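Local coordinates for glycoside hydrolase family 16 protein (Akkermansia muciniphila, PDB 6T2N) that probably acts as an endo-beta-galactosidase of family GH16, an endo-acting O-glycanase that cuts within mucin glycan chains to begin mucin breakdown, at residues A[46-60]-A[296-308]. Sequence-based numbering, arbitrary orientation.
Sequences RTLPGGWVYVWGDEF and IDYVRFYQTKEHA. With CA (calcium ion), chain C.
Arg300 reaches across from strand 292-302 to Glu59 past the ring of Tyr54. Its CB lies at the ring edge, 3.6 Å from Tyr54 CE1, and CG touches that same carbon and, at 3.3 Å, Glu59 OE2. The chain is extended from CG to NE (chi2 178°, chi3 175°), CD passing 3.8 Å from Glu59 OE2, which brings the guanidinium side-on to the carboxylate: NE and NH2 both grip Glu59 OE1, at 3.0 Å and 2.9 Å, from one face, and NE adds a weak bond to OE2. CZ sits over the centre of the Tyr298 ring. With alanine in place of this arginine, the Glu59 carboxylate is likely to turn more freely without the two bonds to OE1, and the Tyr298 ring to lose the group lying over it. Glu59 also binds the calcium ion through its backbone O at 2.3 Å, beside Asp297 O and OD1, with Gly98 completing the protein ligands.

Further along, the Tyr54 edge meets one face of the Tyr302 ring in a T-shaped stack (centroids 5.6 Å apart, planes at 82°), while Leu48 CG covers the opposite face. The antiparallel ladder contains a classic beta bulge, Val55 and Trp56 facing Phe301; Phe301 N donates a hydrogen bond to Trp56 O at 2.7 Å. Strand 57-58 pairs with 292-302 in one sheet of the beta-sandwich expected for GH16, as do 99-104 and 146-153; helix 305-311 follows Thr304, its N-cap.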
loop_
_atom_site.group_PDB
_atom_site.type_symbol
_atom_site.label_atom_id
_atom_site.label_comp_id
_atom_site.label_asym_id
_atom_site.label_seq_id
_atom_site.Cartn_x
_atom_site.Cartn_y
_atom_site.Cartn_z
ATOM N N ARG A 46 0.645 -9.788 21.780
ATOM C CA ARG A 46 1.596 -10.772 21.202
ATOM C C ARG A 46 0.854 -12.018 20.703
ATOM O O ARG A 46 1.578 -12.895 20.229
ATOM C CB ARG A 46 2.680 -11.146 22.219
ATOM C CG ARG A 46 3.033 -9.994 23.152
ATOM C CD ARG A 46 4.471 -9.925 23.674
ATOM N NE ARG A 46 4.978 -8.551 23.875
ATOM C CZ ARG A 46 5.264 -7.664 22.896
ATOM N NH1 ARG A 46 5.090 -7.962 21.617
ATOM N NH2 ARG A 46 5.728 -6.466 23.199
ATOM N N THR A 47 -0.491 -12.096 20.762
ATOM C CA THR A 47 -1.215 -13.404 20.710
ATOM C C THR A 47 -2.355 -13.440 19.681
ATOM O O THR A 47 -2.182 -14.161 18.636
ATOM C CB THR A 47 -1.637 -13.820 22.120
ATOM O OG1 THR A 47 -0.388 -14.313 22.579
ATOM C CG2 THR A 47 -2.677 -14.911 22.240
ATOM N N LEU A 48 -3.494 -12.793 19.968
ATOM C CA LEU A 48 -4.789 -12.982 19.229
ATOM C C LEU A 48 -5.266 -14.436 19.353
ATOM O O LEU A 48 -4.500 -15.392 19.188
ATOM C CB LEU A 48 -4.677 -12.579 17.748
ATOM C CG LEU A 48 -4.218 -11.146 17.430
ATOM C CD1 LEU A 48 -4.759 -10.717 16.071
ATOM C CD2 LEU A 48 -4.601 -10.115 18.504
ATOM N N PRO A 49 -6.566 -14.666 19.649
ATOM C CA PRO A 49 -7.121 -16.013 19.573
ATOM C C PRO A 49 -7.011 -16.530 18.126
ATOM O O PRO A 49 -7.119 -15.728 17.196
ATOM C CB PRO A 49 -8.565 -15.854 20.089
ATOM C CG PRO A 49 -8.892 -14.381 19.938
ATOM C CD PRO A 49 -7.567 -13.661 20.055
ATOM N N GLY A 50 -6.787 -17.843 17.987
ATOM C CA GLY A 50 -6.391 -18.502 16.734
ATOM C C GLY A 50 -4.935 -18.943 16.780
ATOM O O GLY A 50 -4.442 -19.398 15.736
ATOM N N GLY A 51 -4.249 -18.804 17.926
ATOM C CA GLY A 51 -2.795 -19.056 18.048
ATOM C C GLY A 51 -1.983 -18.290 17.003
ATOM O O GLY A 51 -0.969 -18.836 16.509
ATOM N N TRP A 52 -2.427 -17.080 16.637
ATOM C CA TRP A 52 -1.602 -16.038 15.979
ATOM C C TRP A 52 -0.454 -15.667 16.913
ATOM O O TRP A 52 -0.567 -15.941 18.113
ATOM C CB TRP A 52 -2.449 -14.800 15.712
ATOM C CG TRP A 52 -3.514 -15.028 14.693
ATOM C CD1 TRP A 52 -4.855 -15.151 14.902
ATOM C CD2 TRP A 52 -3.314 -15.145 13.280
ATOM N NE1 TRP A 52 -5.507 -15.318 13.709
ATOM C CE2 TRP A 52 -4.588 -15.316 12.699
ATOM C CE3 TRP A 52 -2.184 -15.101 12.465
ATOM C CZ2 TRP A 52 -4.770 -15.483 11.334
ATOM C CZ3 TRP A 52 -2.364 -15.245 11.109
ATOM C CH2 TRP A 52 -3.636 -15.459 10.558
ATOM N N VAL A 53 0.600 -15.037 16.403
ATOM C CA VAL A 53 1.662 -14.463 17.276
ATOM C C VAL A 53 2.374 -13.367 16.483
ATOM O O VAL A 53 2.688 -13.647 15.283
ATOM C CB VAL A 53 2.624 -15.517 17.883
ATOM C CG1 VAL A 53 3.010 -16.649 16.954
ATOM C CG2 VAL A 53 3.885 -14.872 18.438
ATOM N N TYR A 54 2.527 -12.185 17.134
ATOM C CA TYR A 54 3.230 -10.974 16.640
ATOM C C TYR A 54 4.573 -11.422 16.081
ATOM O O TYR A 54 5.258 -12.235 16.701
ATOM C CB TYR A 54 3.460 -9.929 17.745
ATOM C CG TYR A 54 3.753 -8.509 17.295
ATOM C CD1 TYR A 54 2.730 -7.685 16.865
ATOM C CD2 TYR A 54 5.029 -7.962 17.311
ATOM C CE1 TYR A 54 2.959 -6.384 16.445
ATOM C CE2 TYR A 54 5.272 -6.649 16.911
ATOM C CZ TYR A 54 4.231 -5.841 16.478
ATOM O OH TYR A 54 4.379 -4.531 16.053
ATOM N N VAL A 55 4.910 -10.904 14.911
ATOM C CA VAL A 55 6.168 -11.232 14.180
ATOM C C VAL A 55 6.890 -9.932 13.814
ATOM O O VAL A 55 8.126 -9.977 13.744
ATOM C CB VAL A 55 5.892 -12.080 12.919
ATOM C CG1 VAL A 55 7.183 -12.688 12.388
ATOM C CG2 VAL A 55 4.845 -13.170 13.156
ATOM N N TRP A 56 6.157 -8.842 13.548
ATOM C CA TRP A 56 6.739 -7.565 13.062
ATOM C C TRP A 56 5.687 -6.463 13.115
ATOM O O TRP A 56 4.479 -6.771 12.966
ATOM C CB TRP A 56 7.296 -7.759 11.648
ATOM C CG TRP A 56 8.126 -6.651 11.073
ATOM C CD1 TRP A 56 9.489 -6.592 11.008
ATOM C CD2 TRP A 56 7.652 -5.488 10.366
ATOM N NE1 TRP A 56 9.896 -5.464 10.348
ATOM C CE2 TRP A 56 8.789 -4.780 9.928
ATOM C CE3 TRP A 56 6.383 -4.997 10.048
ATOM C CZ2 TRP A 56 8.686 -3.609 9.193
ATOM C CZ3 TRP A 56 6.278 -3.843 9.317
ATOM C CH2 TRP A 56 7.419 -3.165 8.891
ATOM N N GLY A 57 6.147 -5.230 13.355
ATOM C CA GLY A 57 5.283 -4.040 13.307
ATOM C C GLY A 57 5.865 -2.809 13.998
ATOM O O GLY A 57 7.113 -2.625 14.150
ATOM N N ASP A 58 4.966 -1.902 14.327
ATOM C CA ASP A 58 5.333 -0.500 14.638
ATOM C C ASP A 58 4.070 0.144 15.193
ATOM O O ASP A 58 2.992 0.061 14.535
ATOM C CB ASP A 58 5.935 0.248 13.435
ATOM C CG ASP A 58 6.971 1.312 13.793
ATOM O OD1 ASP A 58 6.779 1.998 14.841
ATOM O OD2 ASP A 58 7.974 1.434 13.023
ATOM N N GLU A 59 4.196 0.659 16.411
ATOM C CA GLU A 59 3.115 1.412 17.068
ATOM C C GLU A 59 3.461 2.882 16.890
ATOM O O GLU A 59 2.579 3.692 17.127
ATOM C CB GLU A 59 2.949 0.873 18.483
ATOM C CG GLU A 59 2.932 -0.654 18.493
ATOM C CD GLU A 59 1.809 -1.235 17.558
ATOM O OE1 GLU A 59 0.649 -0.907 17.947
ATOM O OE2 GLU A 59 2.075 -2.102 16.644
ATOM N N PHE A 60 4.660 3.173 16.371
ATOM C CA PHE A 60 5.114 4.541 16.031
ATOM C C PHE A 60 5.074 5.400 17.274
ATOM O O PHE A 60 4.339 6.390 17.280
ATOM C CB PHE A 60 4.185 5.174 15.000
ATOM C CG PHE A 60 4.234 4.455 13.678
ATOM C CD1 PHE A 60 5.431 4.388 12.967
ATOM C CD2 PHE A 60 3.107 3.811 13.173
ATOM C CE1 PHE A 60 5.490 3.693 11.768
ATOM C CE2 PHE A 60 3.168 3.134 11.970
ATOM C CZ PHE A 60 4.358 3.085 11.275
ATOM N N ILE A 296 -1.308 6.839 10.464
ATOM C CA ILE A 296 -1.310 5.364 10.703
ATOM C C ILE A 296 -1.052 5.155 12.192
ATOM O O ILE A 296 0.091 5.426 12.647
ATOM C CB ILE A 296 -0.258 4.634 9.845
ATOM C CG1 ILE A 296 -0.582 4.712 8.362
ATOM C CG2 ILE A 296 -0.112 3.211 10.297
ATOM C CD1 ILE A 296 0.110 5.835 7.674
ATOM N N ASP A 297 -2.052 4.697 12.933
ATOM C CA ASP A 297 -1.811 4.390 14.365
ATOM C C ASP A 297 -0.834 3.202 14.459
ATOM O O ASP A 297 0.120 3.285 15.210
ATOM C CB ASP A 297 -3.118 4.255 15.142
ATOM C CG ASP A 297 -2.919 4.255 16.645
ATOM O OD1 ASP A 297 -2.135 5.089 17.174
ATOM O OD2 ASP A 297 -3.563 3.439 17.281
ATOM N N TYR A 298 -1.032 2.107 13.750
ATOM C CA TYR A 298 -0.092 0.969 13.884
ATOM C C TYR A 298 -0.088 0.055 12.655
ATOM O O TYR A 298 -1.007 0.070 11.791
ATOM C CB TYR A 298 -0.362 0.185 15.171
ATOM C CG TYR A 298 -1.730 -0.425 15.305
ATOM C CD1 TYR A 298 -2.140 -1.491 14.508
ATOM C CD2 TYR A 298 -2.614 0.037 16.262
ATOM C CE1 TYR A 298 -3.397 -2.067 14.660
ATOM C CE2 TYR A 298 -3.867 -0.535 16.435
ATOM C CZ TYR A 298 -4.259 -1.588 15.633
ATOM O OH TYR A 298 -5.500 -2.099 15.794
ATOM N N VAL A 299 1.001 -0.701 12.586
ATOM C CA VAL A 299 1.201 -1.819 11.634
ATOM C C VAL A 299 1.643 -3.020 12.459
ATOM O O VAL A 299 2.668 -2.903 13.143
ATOM C CB VAL A 299 2.217 -1.430 10.551
ATOM C CG1 VAL A 299 2.537 -2.603 9.625
ATOM C CG2 VAL A 299 1.729 -0.207 9.783
ATOM N N ARG A 300 0.837 -4.084 12.460
ATOM C CA ARG A 300 1.113 -5.363 13.165
ATOM C C ARG A 300 0.920 -6.524 12.207
ATOM O O ARG A 300 -0.217 -6.680 11.673
ATOM C CB ARG A 300 0.140 -5.522 14.317
ATOM C CG ARG A 300 0.133 -4.297 15.207
ATOM C CD ARG A 300 -0.880 -4.489 16.299
ATOM N NE ARG A 300 -0.863 -3.396 17.252
ATOM C CZ ARG A 300 -1.907 -3.041 17.972
ATOM N NH1 ARG A 300 -3.061 -3.661 17.843
ATOM N NH2 ARG A 300 -1.815 -2.063 18.833
ATOM N N PHE A 301 2.004 -7.266 11.991
ATOM C CA PHE A 301 2.036 -8.532 11.222
ATOM C C PHE A 301 2.037 -9.719 12.188
ATOM O O PHE A 301 2.935 -9.715 13.058
ATOM C CB PHE A 301 3.300 -8.586 10.376
ATOM C CG PHE A 301 3.347 -9.798 9.490
ATOM C CD1 PHE A 301 2.271 -10.120 8.679
ATOM C CD2 PHE A 301 4.469 -10.599 9.446
ATOM C CE1 PHE A 301 2.316 -11.200 7.823
ATOM C CE2 PHE A 301 4.525 -11.664 8.567
ATOM C CZ PHE A 301 3.454 -11.958 7.758
ATOM N N TYR A 302 1.091 -10.665 12.053
ATOM C CA TYR A 302 1.028 -11.935 12.849
ATOM C C TYR A 302 1.028 -13.204 11.961
ATOM O O TYR A 302 0.568 -13.152 10.798
ATOM C CB TYR A 302 -0.232 -12.002 13.714
ATOM C CG TYR A 302 -0.451 -10.901 14.723
ATOM C CD1 TYR A 302 -0.979 -9.677 14.342
ATOM C CD2 TYR A 302 -0.214 -11.107 16.070
ATOM C CE1 TYR A 302 -1.239 -8.675 15.264
ATOM C CE2 TYR A 302 -0.469 -10.118 17.005
ATOM C CZ TYR A 302 -0.991 -8.900 16.605
ATOM O OH TYR A 302 -1.246 -7.903 17.507
ATOM N N GLN A 303 1.492 -14.333 12.518
ATOM C CA GLN A 303 1.604 -15.661 11.828
ATOM C C GLN A 303 1.286 -16.828 12.783
ATOM O O GLN A 303 1.874 -16.908 13.871
ATOM C CB GLN A 303 3.024 -15.883 11.275
ATOM C CG GLN A 303 3.343 -15.052 10.013
ATOM C CD GLN A 303 4.725 -15.432 9.345
ATOM O OE1 GLN A 303 5.654 -15.670 10.214
ATOM N NE2 GLN A 303 4.877 -15.344 7.936
ATOM N N THR A 304 0.428 -17.759 12.371
ATOM C CA THR A 304 0.294 -19.069 13.068
ATOM C C THR A 304 1.505 -19.920 12.678
ATOM O O THR A 304 2.169 -19.567 11.661
ATOM C CB THR A 304 -1.049 -19.771 12.797
ATOM O OG1 THR A 304 -1.179 -20.189 11.434
ATOM C CG2 THR A 304 -2.232 -18.902 13.169
ATOM N N LYS A 305 1.798 -20.956 13.472
ATOM C CA LYS A 305 2.775 -22.019 13.127
ATOM C C LYS A 305 2.554 -22.365 11.654
ATOM O O LYS A 305 3.541 -22.469 10.882
ATOM C CB LYS A 305 2.532 -23.247 14.009
ATOM C CG LYS A 305 3.477 -24.423 13.776
ATOM C CD LYS A 305 4.538 -24.609 14.861
ATOM C CE LYS A 305 4.037 -25.368 16.076
ATOM N NZ LYS A 305 4.962 -25.264 17.227
ATOM N N GLU A 306 1.268 -22.495 11.311
ATOM C CA GLU A 306 0.737 -22.854 9.978
ATOM C C GLU A 306 1.274 -21.884 8.900
ATOM O O GLU A 306 1.790 -22.363 7.863
ATOM C CB GLU A 306 -0.790 -22.865 10.114
ATOM C CG GLU A 306 -1.531 -23.380 8.888
ATOM C CD GLU A 306 -1.466 -24.884 8.679
ATOM O OE1 GLU A 306 -0.717 -25.560 9.437
ATOM O OE2 GLU A 306 -2.164 -25.375 7.758
ATOM N N HIS A 307 1.158 -20.563 9.110
ATOM C CA HIS A 307 1.485 -19.490 8.086
ATOM C C HIS A 307 3.010 -19.403 7.801
ATOM O O HIS A 307 3.393 -19.289 6.533
ATOM C CB HIS A 307 1.079 -18.064 8.484
ATOM C CG HIS A 307 -0.516 -17.933 8.442
ATOM N ND1 HIS A 307 -1.342 -18.212 9.537
ATOM C CD2 HIS A 307 -1.486 -17.533 7.438
ATOM C CE1 HIS A 307 -2.695 -17.968 9.243
ATOM N NE2 HIS A 307 -2.853 -17.592 7.923
ATOM N N ALA A 308 3.829 -19.598 8.828
ATOM C CA ALA A 308 5.303 -19.700 8.668
ATOM C C ALA A 308 5.714 -21.046 8.040
ATOM O O ALA A 308 6.743 -21.056 7.327
ATOM C CB ALA A 308 5.925 -19.510 10.016
HETATM CA CA CA C . 0.350 4.071 17.698
#